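PDB 4DNY: metalloprotease stcE from Escherichia coli, which probably cleaves mucin-like O-glycosylated proteins as a secreted zinc metalloprotease of the metzincin group. Local coordinates for residues 65-70 / 92-97; 80-85 / 105-110; 44-49 / 73-78. One frame throughout, in Å; residues are numbered along the deposited sequence.

Contact 1. Residues 65-70 / 92-97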
loop_
_atom_site.group_PDB
_atom_site.type_symbol
_atom_site.label_atom_id
_atom_site.label_comp_id
_atom_site.label_asym_id
_atom_site.label_seq_id
_atom_site.Cartn_x
_atom_site.Cartn_y
_atom_site.Cartn_z
ATOM N N VAL A 65 -6.617 7.006 -7.920
ATOM C CA VAL A 65 -5.665 8.063 -8.154
ATOM C C VAL A 65 -4.487 7.513 -8.914
ATOM O O VAL A 65 -4.235 6.305 -8.837
ATOM C CB VAL A 65 -5.074 8.645 -6.823
ATOM C CG1 VAL A 65 -6.178 9.512 -6.150
ATOM C CG2 VAL A 65 -4.509 7.538 -5.906
ATOM N N ARG A 66 -3.788 8.380 -9.624
ATOM C CA ARG A 66 -2.656 7.962 -10.458
ATOM C C ARG A 66 -1.453 7.471 -9.699
ATOM O O ARG A 66 -0.902 6.469 -10.075
ATOM C CB ARG A 66 -2.257 9.109 -11.368
ATOM C CG ARG A 66 -1.342 8.647 -12.458
ATOM C CD ARG A 66 -0.887 9.808 -13.280
ATOM N NE ARG A 66 0.195 10.475 -12.545
ATOM C CZ ARG A 66 0.769 11.631 -12.852
ATOM N NH1 ARG A 66 0.380 12.324 -13.927
ATOM N NH2 ARG A 66 1.747 12.095 -12.067
ATOM N N ASP A 67 -1.043 8.209 -8.678
ATOM C CA ASP A 67 0.203 7.935 -7.994
ATOM C C ASP A 67 -0.084 7.663 -6.567
ATOM O O ASP A 67 -0.789 8.403 -5.940
ATOM C CB ASP A 67 1.177 9.126 -8.072
ATOM C CG ASP A 67 1.589 9.464 -9.517
ATOM O OD1 ASP A 67 1.711 8.564 -10.342
ATOM O OD2 ASP A 67 1.832 10.661 -9.791
ATOM N N ILE A 68 0.505 6.597 -6.045
ATOM C CA ILE A 68 0.364 6.226 -4.666
ATOM C C ILE A 68 1.733 6.004 -4.045
ATOM O O ILE A 68 2.522 5.199 -4.518
ATOM C CB ILE A 68 -0.410 4.901 -4.552
ATOM C CG1 ILE A 68 -1.822 5.109 -5.208
ATOM C CG2 ILE A 68 -0.512 4.447 -3.081
ATOM C CD1 ILE A 68 -2.546 3.821 -5.528
ATOM N N TYR A 69 1.967 6.658 -2.900
ATOM C CA TYR A 69 3.277 6.615 -2.269
ATOM C C TYR A 69 3.250 5.838 -0.962
ATOM O O TYR A 69 2.462 6.161 -0.060
ATOM C CB TYR A 69 3.768 8.034 -1.982
ATOM C CG TYR A 69 4.028 8.833 -3.253
ATOM C CD1 TYR A 69 5.263 8.846 -3.848
ATOM C CD2 TYR A 69 2.984 9.554 -3.856
ATOM C CE1 TYR A 69 5.495 9.609 -4.988
ATOM C CE2 TYR A 69 3.209 10.304 -5.006
ATOM C CZ TYR A 69 4.478 10.286 -5.570
ATOM O OH TYR A 69 4.720 11.030 -6.731
ATOM N N LEU A 70 4.127 4.838 -0.818
ATOM C CA LEU A 70 4.233 4.189 0.474
ATOM C C LEU A 70 5.106 5.051 1.424
ATOM O O LEU A 70 6.079 5.626 0.997
ATOM C CB LEU A 70 4.803 2.780 0.288
ATOM C CG LEU A 70 4.004 1.795 -0.542
ATOM C CD1 LEU A 70 4.535 0.365 -0.268
ATOM C CD2 LEU A 70 2.507 1.798 -0.174
ATOM N N THR A 92 0.565 4.024 -10.330
ATOM C CA THR A 92 1.972 3.725 -10.037
ATOM C C THR A 92 2.080 3.727 -8.520
ATOM O O THR A 92 1.657 4.717 -7.872
ATOM C CB THR A 92 2.940 4.758 -10.629
ATOM O OG1 THR A 92 2.772 4.761 -12.068
ATOM C CG2 THR A 92 4.378 4.378 -10.244
ATOM N N VAL A 93 2.647 2.655 -7.946
ATOM C CA VAL A 93 2.963 2.603 -6.517
ATOM C C VAL A 93 4.444 2.812 -6.341
ATOM O O VAL A 93 5.257 2.059 -6.892
ATOM C CB VAL A 93 2.572 1.279 -5.892
ATOM C CG1 VAL A 93 2.982 1.249 -4.398
ATOM C CG2 VAL A 93 1.030 1.045 -6.075
ATOM N N PHE A 94 4.794 3.854 -5.601
ATOM C CA PHE A 94 6.173 4.212 -5.311
ATOM C C PHE A 94 6.544 3.682 -3.937
ATOM O O PHE A 94 5.833 3.931 -2.936
ATOM C CB PHE A 94 6.344 5.757 -5.347
ATOM C CG PHE A 94 6.046 6.372 -6.666
ATOM C CD1 PHE A 94 7.042 6.533 -7.602
ATOM C CD2 PHE A 94 4.721 6.815 -6.983
ATOM C CE1 PHE A 94 6.735 7.121 -8.811
ATOM C CE2 PHE A 94 4.438 7.340 -8.204
ATOM C CZ PHE A 94 5.463 7.479 -9.119
ATOM N N TYR A 95 7.690 2.995 -3.870
ATOM C CA TYR A 95 8.129 2.399 -2.636
ATOM C C TYR A 95 9.658 2.474 -2.566
ATOM O O TYR A 95 10.351 1.780 -3.292
ATOM C CB TYR A 95 7.589 0.976 -2.477
ATOM C CG TYR A 95 7.974 -0.022 -3.520
ATOM C CD1 TYR A 95 8.819 -1.087 -3.229
ATOM C CD2 TYR A 95 7.448 0.059 -4.814
ATOM C CE1 TYR A 95 9.128 -2.036 -4.203
ATOM C CE2 TYR A 95 7.709 -0.878 -5.759
ATOM C CZ TYR A 95 8.585 -1.923 -5.496
ATOM O OH TYR A 95 8.883 -2.912 -6.409
ATOM N N GLY A 96 10.167 3.313 -1.659
ATOM C CA GLY A 96 11.607 3.620 -1.654
ATOM C C GLY A 96 12.064 4.191 -2.978
ATOM O O GLY A 96 11.460 5.133 -3.470
ATOM N N ASP A 97 13.118 3.613 -3.550
ATOM C CA ASP A 97 13.682 4.019 -4.843
ATOM C C ASP A 97 13.022 3.289 -6.005
ATOM O O ASP A 97 13.407 3.494 -7.164
ATOM C CB ASP A 97 15.192 3.680 -4.880
ATOM C CG ASP A 97 16.026 4.560 -3.953
ATOM O OD1 ASP A 97 15.561 5.667 -3.625
ATOM O OD2 ASP A 97 17.110 4.103 -3.551
HETATM O O HOH W 1 0.643 6.170 -13.023
HETATM O O HOH W 2 8.526 5.020 0.027
#
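Asp-67, Ile-68 and Tyr-69 pair in parallel with Thr-92, Val-93 and Phe-94. The two strands run at 23° to each other, with their axes 4.8 Å apart at the closest point. Four nearly straight backbone bonds join them in the parallel pattern, each 2.9 Å: Thr-92 N to Arg-66 O, Ile-68 N to Thr-92 O, Phe-94 N to Ile-68 O and Leu-70 N to Phe-94 O. Strand 67-69 is an edge strand of a three-stranded sheet, and strand 91-95 lies in its middle, next to strand 98-102. This smaller sheet packs on the five-stranded one, consistent with a beta-sandwich. Strand 80-86 of that other sheet comes between the two strands in the chain.

One face of the pair carries Asp-67, Tyr-69, Thr-92 and Phe-94. The rings of Tyr-69 and Phe-94 form an offset stack, with centroids 4.6 Å apart and planes at 13°. Both side chains have CG beside the backbone N, which lays the rings side by side. Tyr-69 CE1 comes within 3.5 Å of Phe-94 CD2. Thr-92 CG2 lies over a face of the Phe-94 ring. Asp-67 OD1 meets the ring at its edge, 3.7 Å from Phe-94 CE2, and the carboxylate is turned about 80° to it. Arg-66 NH2 holds the other oxygen, Asp-67 OD2, in a salt bridge of 2.7 Å.

The other face is apolar. Leu-70 CG packs on Val-93 CG1 at 4.0 Å, while Leu-70 CD1 rests against Tyr-95 CB.

A water bridges Leu-70 O and Gly-96 N beyond the last direct backbone bond. The chemistry thus divides by face: buried aliphatic groups seal the sheet against its neighbour, while an aromatic stack and an ion pair line the partly exposed side.

Contact 2. Residues 80-85 / 105-110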
loop_
_atom_site.group_PDB
_atom_site.type_symbol
_atom_site.label_atom_id
_atom_site.label_comp_id
_atom_site.label_asym_id
_atom_site.label_seq_id
_atom_site.Cartn_x
_atom_site.Cartn_y
_atom_site.Cartn_z
ATOM N N MET A 80 2.499 -4.102 6.749
ATOM C CA MET A 80 2.190 -4.578 5.392
ATOM C C MET A 80 1.150 -3.711 4.708
ATOM O O MET A 80 0.280 -3.142 5.358
ATOM C CB MET A 80 1.772 -6.052 5.413
ATOM C CG MET A 80 2.886 -6.942 5.826
ATOM S SD MET A 80 2.360 -8.665 5.990
ATOM C CE MET A 80 1.804 -9.134 4.308
ATOM N N VAL A 81 1.238 -3.664 3.388
ATOM C CA VAL A 81 0.244 -2.969 2.555
ATOM C C VAL A 81 -0.124 -3.866 1.389
ATOM O O VAL A 81 0.764 -4.355 0.677
ATOM C CB VAL A 81 0.747 -1.586 2.015
ATOM C CG1 VAL A 81 -0.357 -0.907 1.194
ATOM C CG2 VAL A 81 1.136 -0.710 3.221
ATOM N N ARG A 82 -1.410 -4.081 1.195
ATOM C CA ARG A 82 -1.934 -4.834 0.058
ATOM C C ARG A 82 -2.717 -3.906 -0.840
ATOM O O ARG A 82 -3.430 -3.017 -0.356
ATOM C CB ARG A 82 -2.850 -5.988 0.544
ATOM C CG ARG A 82 -3.337 -6.847 -0.617
ATOM C CD ARG A 82 -4.173 -7.992 -0.155
ATOM N NE ARG A 82 -3.388 -8.968 0.637
ATOM C CZ ARG A 82 -3.649 -9.332 1.878
ATOM N NH1 ARG A 82 -4.692 -8.769 2.535
ATOM N NH2 ARG A 82 -2.930 -10.264 2.519
ATOM N N PHE A 83 -2.572 -4.062 -2.150
ATOM C CA PHE A 83 -3.384 -3.326 -3.167
ATOM C C PHE A 83 -4.194 -4.315 -3.949
ATOM O O PHE A 83 -3.665 -5.348 -4.355
ATOM C CB PHE A 83 -2.497 -2.574 -4.149
ATOM C CG PHE A 83 -1.790 -1.416 -3.539
ATOM C CD1 PHE A 83 -2.316 -0.156 -3.620
ATOM C CD2 PHE A 83 -0.563 -1.584 -2.880
ATOM C CE1 PHE A 83 -1.662 0.919 -3.027
ATOM C CE2 PHE A 83 0.106 -0.499 -2.328
ATOM C CZ PHE A 83 -0.456 0.735 -2.397
ATOM N N VAL A 84 -5.466 -3.983 -4.176
ATOM C CA VAL A 84 -6.325 -4.696 -5.098
ATOM C C VAL A 84 -7.002 -3.732 -6.028
ATOM O O VAL A 84 -7.767 -2.875 -5.565
ATOM C CB VAL A 84 -7.403 -5.561 -4.335
ATOM C CG1 VAL A 84 -8.240 -6.360 -5.351
ATOM C CG2 VAL A 84 -6.747 -6.421 -3.280
ATOM N N SER A 85 -6.665 -3.788 -7.315
ATOM C CA SER A 85 -7.223 -2.845 -8.288
ATOM C C SER A 85 -8.395 -3.458 -9.057
ATOM O O SER A 85 -8.262 -4.496 -9.713
ATOM C CB SER A 85 -6.189 -2.431 -9.303
ATOM O OG SER A 85 -6.858 -1.714 -10.337
ATOM N N GLY A 105 -7.250 -5.618 -12.255
ATOM C CA GLY A 105 -7.251 -7.038 -12.042
ATOM C C GLY A 105 -6.031 -7.571 -11.331
ATOM O O GLY A 105 -5.820 -8.757 -11.368
ATOM N N ASN A 106 -5.238 -6.703 -10.719
ATOM C CA ASN A 106 -4.026 -7.116 -10.063
ATOM C C ASN A 106 -4.033 -6.851 -8.540
ATOM O O ASN A 106 -4.700 -5.941 -8.067
ATOM C CB ASN A 106 -2.843 -6.515 -10.741
ATOM C CG ASN A 106 -2.544 -7.256 -12.068
ATOM O OD1 ASN A 106 -2.481 -8.521 -12.117
ATOM N ND2 ASN A 106 -2.346 -6.532 -13.076
ATOM N N THR A 107 -3.305 -7.699 -7.838
ATOM C CA THR A 107 -3.084 -7.559 -6.402
ATOM C C THR A 107 -1.581 -7.385 -6.214
ATOM O O THR A 107 -0.736 -8.082 -6.909
ATOM C CB THR A 107 -3.540 -8.807 -5.662
ATOM O OG1 THR A 107 -4.939 -8.935 -5.701
ATOM C CG2 THR A 107 -3.093 -8.808 -4.186
ATOM N N LEU A 108 -1.184 -6.489 -5.325
ATOM C CA LEU A 108 0.208 -6.272 -4.957
ATOM C C LEU A 108 0.331 -6.361 -3.437
ATOM O O LEU A 108 -0.585 -6.035 -2.712
ATOM C CB LEU A 108 0.709 -4.902 -5.403
ATOM C CG LEU A 108 0.682 -4.591 -6.869
ATOM C CD1 LEU A 108 1.032 -3.120 -7.064
ATOM C CD2 LEU A 108 1.616 -5.516 -7.623
ATOM N N LEU A 109 1.489 -6.791 -2.928
ATOM C CA LEU A 109 1.667 -6.919 -1.496
ATOM C C LEU A 109 3.092 -6.490 -1.075
ATOM O O LEU A 109 4.074 -6.858 -1.764
ATOM C CB LEU A 109 1.450 -8.345 -1.061
ATOM C CG LEU A 109 1.479 -8.652 0.442
ATOM C CD1 LEU A 109 0.305 -7.925 1.165
ATOM C CD2 LEU A 109 1.391 -10.136 0.704
ATOM N N PHE A 110 3.192 -5.702 -0.012
ATOM C CA PHE A 110 4.422 -5.103 0.480
ATOM C C PHE A 110 4.567 -5.333 1.975
ATOM O O PHE A 110 3.572 -5.369 2.711
ATOM C CB PHE A 110 4.441 -3.588 0.212
ATOM C CG PHE A 110 4.352 -3.197 -1.221
ATOM C CD1 PHE A 110 5.493 -2.918 -1.976
ATOM C CD2 PHE A 110 3.136 -3.069 -1.832
ATOM C CE1 PHE A 110 5.396 -2.555 -3.301
ATOM C CE2 PHE A 110 3.034 -2.673 -3.176
ATOM C CZ PHE A 110 4.189 -2.399 -3.883
#
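Val-81 and Phe-83 pair with Phe-110 and Leu-108 in an antiparallel arrangement at the centre of a five-stranded mixed sheet of the beta-sandwich domain. Each pair is joined by two backbone hydrogen bonds. Arg-82 with Leu-109 lies between them as a non-hydrogen-bonded pair, and Val-84 with Thr-107 follows as another. Past the pairs, Ser-85 N bonds to Asn-106 O and Gly-105 N to Ser-85 O, each at 3.0 Å.

The tightly packed side carries Val-81, Phe-83, Leu-108 and Phe-110. The two phenyl rings meet rim to rim, with planes at 84° and centroids 5.9 Å apart. Neither ring lies over the face of the other. Phe-83 CE2 and Phe-110 CE2 make the touch at 3.7 Å. The Val-81 carbonyl oxygen sits at the edge of the Phe-110 ring, near its plane. Beside the rings, Phe-83 CB faces Leu-108 CB. This side is closed further by Trp-117, which packs on Val-81 and Phe-110.

The looser part is on the other side, at Arg-82, Val-84 and Thr-107, all at least partly exposed. Arg-82 and Thr-107 lie alongside each other, with Arg-82 CG 4.1 Å from Thr-107 CG2. Val-84 CG2 is similarly placed beside Thr-107 OG1. The guanidinium of Arg-82 is engaged through NH1 in a salt bridge with Glu-56 on strand 54-60. Its aliphatic part crosses Leu-109, whose CD1 lies 3.8 Å from Arg-82 CB. At the other end of this side the packing closes up again. There the buried Met-80 and Leu-109 lie together, and Phe-18 touches both. The turn about the CG-SD bond (chi3 62°) brings Met-80 CE to 3.7 Å from Leu-109 CD1.

Contact 3. Residues 44-49 / 73-78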
loop_
_atom_site.group_PDB
_atom_site.type_symbol
_atom_site.label_atom_id
_atom_site.label_comp_id
_atom_site.label_asym_id
_atom_site.label_seq_id
_atom_site.Cartn_x
_atom_site.Cartn_y
_atom_site.Cartn_z
ATOM N N SER A 44 -1.431 9.155 5.069
ATOM C CA SER A 44 -2.628 8.477 5.549
ATOM C C SER A 44 -2.387 7.015 5.766
ATOM O O SER A 44 -2.863 6.462 6.722
ATOM C CB SER A 44 -3.869 8.689 4.619
ATOM O OG SER A 44 -3.686 8.104 3.367
ATOM N N ILE A 45 -1.609 6.388 4.880
ATOM C CA ILE A 45 -1.227 4.975 5.071
ATOM C C ILE A 45 -0.441 4.876 6.366
ATOM O O ILE A 45 -0.676 3.995 7.186
ATOM C CB ILE A 45 -0.370 4.459 3.879
ATOM C CG1 ILE A 45 -1.216 4.361 2.565
ATOM C CG2 ILE A 45 0.213 3.046 4.219
ATOM C CD1 ILE A 45 -0.428 3.856 1.389
ATOM N N HIS A 46 0.503 5.826 6.575
ATOM C CA HIS A 46 1.321 5.831 7.769
ATOM C C HIS A 46 0.439 5.883 9.045
ATOM O O HIS A 46 0.626 5.118 9.991
ATOM C CB HIS A 46 2.264 7.051 7.717
ATOM C CG HIS A 46 3.518 6.895 8.507
ATOM N ND1 HIS A 46 4.681 7.581 8.182
ATOM C CD2 HIS A 46 3.818 6.109 9.571
ATOM C CE1 HIS A 46 5.643 7.213 9.023
ATOM N NE2 HIS A 46 5.140 6.348 9.891
ATOM N N SER A 47 -0.530 6.793 9.032
ATOM C CA SER A 47 -1.446 6.992 10.192
ATOM C C SER A 47 -2.247 5.697 10.471
ATOM O O SER A 47 -2.373 5.275 11.594
ATOM C CB SER A 47 -2.394 8.191 9.971
ATOM O OG SER A 47 -3.190 7.930 8.830
ATOM N N HIS A 48 -2.762 5.081 9.414
ATOM C CA HIS A 48 -3.519 3.831 9.577
ATOM C C HIS A 48 -2.701 2.650 10.043
ATOM O O HIS A 48 -3.181 1.802 10.812
ATOM C CB HIS A 48 -4.301 3.513 8.269
ATOM C CG HIS A 48 -5.448 4.443 8.047
ATOM N ND1 HIS A 48 -6.414 4.674 9.013
ATOM C CD2 HIS A 48 -5.770 5.201 6.983
ATOM C CE1 HIS A 48 -7.280 5.555 8.540
ATOM N NE2 HIS A 48 -6.920 5.872 7.306
ATOM N N LEU A 49 -1.400 2.659 9.733
ATOM C CA LEU A 49 -0.513 1.613 10.189
ATOM C C LEU A 49 -0.070 1.733 11.640
ATOM O O LEU A 49 0.479 0.804 12.209
ATOM C CB LEU A 49 0.713 1.504 9.257
ATOM C CG LEU A 49 0.470 0.901 7.852
ATOM C CD1 LEU A 49 1.711 0.964 6.988
ATOM C CD2 LEU A 49 -0.040 -0.568 8.010
ATOM N N GLY A 73 9.563 5.301 7.552
ATOM C CA GLY A 73 9.761 5.665 8.950
ATOM C C GLY A 73 9.912 4.469 9.825
ATOM O O GLY A 73 9.472 3.354 9.499
ATOM N N PRO A 74 10.495 4.689 10.991
ATOM C CA PRO A 74 10.801 3.624 11.902
ATOM C C PRO A 74 9.597 2.794 12.368
ATOM O O PRO A 74 9.695 1.554 12.457
ATOM C CB PRO A 74 11.438 4.365 13.099
ATOM C CG PRO A 74 11.863 5.654 12.604
ATOM C CD PRO A 74 11.021 6.006 11.433
ATOM N N ASP A 75 8.473 3.457 12.636
ATOM C CA ASP A 75 7.322 2.800 13.197
ATOM C C ASP A 75 6.597 1.866 12.229
ATOM O O ASP A 75 5.610 1.221 12.606
ATOM C CB ASP A 75 6.348 3.826 13.808
ATOM C CG ASP A 75 5.833 4.848 12.809
ATOM O OD1 ASP A 75 6.353 4.976 11.685
ATOM O OD2 ASP A 75 4.887 5.551 13.199
ATOM N N LEU A 76 7.107 1.781 10.996
ATOM C CA LEU A 76 6.512 0.885 9.954
ATOM C C LEU A 76 7.099 -0.534 9.982
ATOM O O LEU A 76 6.718 -1.395 9.199
ATOM C CB LEU A 76 6.729 1.497 8.572
ATOM C CG LEU A 76 6.012 2.817 8.238
ATOM C CD1 LEU A 76 6.536 3.436 6.972
ATOM C CD2 LEU A 76 4.484 2.667 8.216
ATOM N N GLU A 77 8.021 -0.792 10.880
ATOM C CA GLU A 77 8.667 -2.076 10.971
ATOM C C GLU A 77 7.668 -3.232 11.044
ATOM O O GLU A 77 6.808 -3.281 11.933
ATOM C CB GLU A 77 9.584 -2.089 12.175
ATOM C CG GLU A 77 10.619 -3.075 12.171
ATOM C CD GLU A 77 11.543 -3.057 10.951
ATOM O OE1 GLU A 77 11.807 -1.971 10.311
ATOM O OE2 GLU A 77 11.874 -4.168 10.645
ATOM N N GLY A 78 7.799 -4.155 10.098
ATOM C CA GLY A 78 6.950 -5.337 9.990
ATOM C C GLY A 78 5.548 -5.100 9.450
ATOM O O GLY A 78 4.756 -6.065 9.320
#
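His-46 and Asp-75 join helix 43-49 to the loop between strands 67-69 and 80-86, where residues 74-76 form a short 3-10 turn. The polar part is a histidine-carboxylate hydrogen bond. His-46 NE2 donates to Asp-75 OD1 at 2.6 Å, with an N-H...O angle of 167°. The acceptor lies close to the ring plane and uses its syn lone pair. Ring and carboxylate planes are turned 56° apart. His-46 has CG anti to the backbone N (chi1 -155°), which swings the imidazole toward the loop. The neighbouring carboxylate would probably favour a protonated imidazole.

The apolar part centres on Leu-76. Its CG lies over a face of the His-46 ring, and the two side chains cross at about a right angle. Leu-49, three residues on from His-46, meets the same leucine, again nearly at right angles. The loop is also tied to strand 107-113: Gly-73 N bonds to Tyr-112 OH, and Leu-76 packs on Tyr-112. This is structural packing of a helix on a loop. Its closest carbon pair is Leu-49 CD1 with Leu-76 CD2, a tight 3.5 Å.

Contacts 1 and 2 lie in different sheets, and their buried faces meet, with centres about 12 Å apart. Ile-68 CG2 packs on Phe-83 CE1 at 3.7 Å. Leu-70 CD1 sits 3.7 Å from Phe-110 CG, and the rings of Tyr-95 and Phe-110 meet edge-to-face. Contact 3 is farther off, its centre about 15 Å from that of contact 1 and 16 Å from that of contact 2. Its helix still reaches both: Ile-45 CD1 lies 3.9 Å from Leu-70 CD2, and Ile-45 CG2 lies 4.0 Å from Val-81 CG2. Leu-70 thus touches Phe-110 of contact 2 and the helix of contact 3. Along the chain, contact 1 alternates with each of the others.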